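Local coordinates for SAHS4 (Ramazzottius varieornatus, PDB 5Z4G), which probably acts as a secreted, heat-soluble molecular shield during desiccation and binds zinc in a fold related to fatty-acid-binding proteins, at residues G97-D102 against L106-T111. Numbering follows the deposited sequence. Where two conformers were deposited one is given.
With ZN (zinc ion), chain D.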
loop_
_atom_site.group_PDB
_atom_site.type_symbol
_atom_site.label_atom_id
_atom_site.label_comp_id
_atom_site.label_asym_id
_atom_site.label_seq_id
_atom_site.Cartn_x
_atom_site.Cartn_y
_atom_site.Cartn_z
ATOM N N GLY A 97 -6.220 -4.244 -12.081
ATOM C CA GLY A 97 -7.449 -3.825 -11.418
ATOM C C GLY A 97 -7.566 -2.312 -11.478
ATOM O O GLY A 97 -6.585 -1.615 -11.769
ATOM N N THR A 98 -8.763 -1.811 -11.192
ATOM C CA THR A 98 -9.023 -0.370 -11.138
ATOM C C THR A 98 -9.774 -0.037 -9.855
ATOM O O THR A 98 -10.717 -0.730 -9.479
ATOM C CB THR A 98 -9.803 0.131 -12.383
ATOM O OG1 THR A 98 -9.029 -0.113 -13.564
ATOM C CG2 THR A 98 -10.111 1.647 -12.303
ATOM N N LEU A 99 -9.320 1.008 -9.172
ATOM C CA LEU A 99 -10.025 1.557 -8.020
ATOM C C LEU A 99 -10.309 3.028 -8.258
ATOM O O LEU A 99 -9.630 3.675 -9.057
ATOM C CB LEU A 99 -9.213 1.380 -6.735
ATOM C CG LEU A 99 -9.062 -0.063 -6.240
ATOM C CD1 LEU A 99 -7.903 -0.166 -5.266
ATOM C CD2 LEU A 99 -10.342 -0.590 -5.594
ATOM N N SER A 100 -11.310 3.550 -7.563
ATOM C CA SER A 100 -11.675 4.953 -7.689
ATOM C C SER A 100 -11.837 5.557 -6.309
ATOM O O SER A 100 -12.371 4.910 -5.406
ATOM C CB SER A 100 -12.974 5.098 -8.480
ATOM O OG SER A 100 -12.850 4.491 -9.752
ATOM N N HIS A 101 -11.352 6.786 -6.150
ATOM C CA HIS A 101 -11.532 7.553 -4.916
ATOM C C HIS A 101 -11.836 8.998 -5.273
ATOM O O HIS A 101 -11.040 9.647 -5.962
ATOM C CB HIS A 101 -10.283 7.466 -4.028
ATOM C CG HIS A 101 -10.400 8.221 -2.738
ATOM N ND1 HIS A 101 -9.725 9.399 -2.496
ATOM C CD2 HIS A 101 -11.124 7.967 -1.625
ATOM C CE1 HIS A 101 -10.022 9.832 -1.283
ATOM N NE2 HIS A 101 -10.871 8.981 -0.734
ATOM N N ASP A 102 -12.988 9.488 -4.804
ATOM C CA ASP A 102 -13.474 10.844 -5.108
ATOM C C ASP A 102 -13.369 11.156 -6.608
ATOM O O ASP A 102 -12.847 12.199 -7.003
ATOM C CB ASP A 102 -12.747 11.910 -4.257
ATOM C CG ASP A 102 -13.020 11.774 -2.760
ATOM O OD1 ASP A 102 -14.110 11.303 -2.369
ATOM O OD2 ASP A 102 -12.133 12.164 -1.967
ATOM N N LEU A 106 -7.678 4.866 -10.556
ATOM C CA LEU A 106 -6.344 4.369 -10.317
ATOM C C LEU A 106 -6.306 2.964 -10.913
ATOM O O LEU A 106 -7.152 2.132 -10.586
ATOM C CB LEU A 106 -6.103 4.347 -8.804
ATOM C CG LEU A 106 -4.805 3.888 -8.151
ATOM C CD1 LEU A 106 -4.597 4.640 -6.844
ATOM C CD2 LEU A 106 -4.791 2.381 -7.930
ATOM N N LYS A 107 -5.347 2.721 -11.800
ATOM C CA LYS A 107 -5.109 1.391 -12.353
ATOM C C LYS A 107 -3.893 0.789 -11.663
ATOM O O LYS A 107 -2.906 1.475 -11.426
ATOM C CB LYS A 107 -4.875 1.462 -13.860
ATOM C CG LYS A 107 -6.077 1.935 -14.657
ATOM C CD LYS A 107 -5.777 1.941 -16.148
ATOM C CE LYS A 107 -6.885 2.634 -16.920
ATOM N NZ LYS A 107 -6.642 2.606 -18.387
ATOM N N TYR A 108 -3.960 -0.490 -11.321
ATOM C CA TYR A 108 -2.818 -1.125 -10.663
ATOM C C TYR A 108 -2.608 -2.579 -11.070
ATOM O O TYR A 108 -3.549 -3.252 -11.487
ATOM C CB TYR A 108 -2.950 -1.028 -9.129
ATOM C CG TYR A 108 -3.988 -1.965 -8.561
ATOM C CD1 TYR A 108 -5.331 -1.587 -8.491
ATOM C CD2 TYR A 108 -3.630 -3.256 -8.128
ATOM C CE1 TYR A 108 -6.288 -2.452 -7.995
ATOM C CE2 TYR A 108 -4.580 -4.132 -7.634
ATOM C CZ TYR A 108 -5.903 -3.724 -7.566
ATOM O OH TYR A 108 -6.841 -4.588 -7.071
ATOM N N VAL A 109 -1.366 -3.046 -10.937
ATOM C CA VAL A 109 -1.020 -4.459 -11.115
ATOM C C VAL A 109 -0.077 -4.865 -9.988
ATOM O O VAL A 109 0.912 -4.172 -9.727
ATOM C CB VAL A 109 -0.321 -4.744 -12.470
ATOM C CG1 VAL A 109 -0.070 -6.240 -12.625
ATOM C CG2 VAL A 109 -1.145 -4.236 -13.642
ATOM N N CYS A 110 -0.387 -5.980 -9.332
ATOM C CA CYS A 110 0.468 -6.537 -8.280
ATOM C C CYS A 110 1.288 -7.688 -8.817
ATOM O O CYS A 110 0.776 -8.533 -9.541
ATOM C CB CYS A 110 -0.367 -7.038 -7.112
ATOM S SG CYS A 110 -1.206 -5.715 -6.242
ATOM N N THR A 111 2.571 -7.711 -8.456
ATOM C CA THR A 111 3.455 -8.822 -8.796
ATOM C C THR A 111 4.323 -9.142 -7.590
ATOM O O THR A 111 4.302 -8.419 -6.579
ATOM C CB THR A 111 4.363 -8.494 -10.003
ATOM O OG1 THR A 111 5.059 -7.268 -9.759
ATOM C CG2 THR A 111 3.557 -8.393 -11.312
HETATM ZN ZN ZN D . -11.959 9.216 1.028
#
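Tyr108 lays its ring over Gly97 of the antiparallel strand beside it, and the two residues also exchange a pair of backbone hydrogen bonds, Gly97 N to Tyr108 O and Tyr108 N to Gly97 O, each 2.9 Å. From CB, a chi1 of 74° sets CG between its own backbone N and carbonyl carbon, which swings the ring across to the partner strand. CG and CD1 ride over the Gly97 carbonyl, with CD1 3.5 Å from Gly97 O; CE1 reaches Gly97 C and also Leu99 CD1, at 3.9 Å; CZ, 4.2 Å from Gly97 CA, is the last atom to touch this strand, and OH continues beyond it. That CA sits 4.3 Å from the ring centroid, a CH-pi contact, and glycine suits the place because a CB would collide with CZ. Cutting Tyr108 back to an alanine would probably uncover Gly97 and leave Leu99 CD1 without its aromatic neighbour. Leu99 and Leu106 form the next hydrogen-bonded pair, while on the other face Thr98 and Lys107 run side by side, polar residues fitting the outer surface. This hairpin of the FABP-like barrel directs Tyr108 inward onto Thr89 and Phe91 of strand 86-91 and Ile121 of strand 116-123, while His101, farther along strand 97-101, shares a zinc ion with His85.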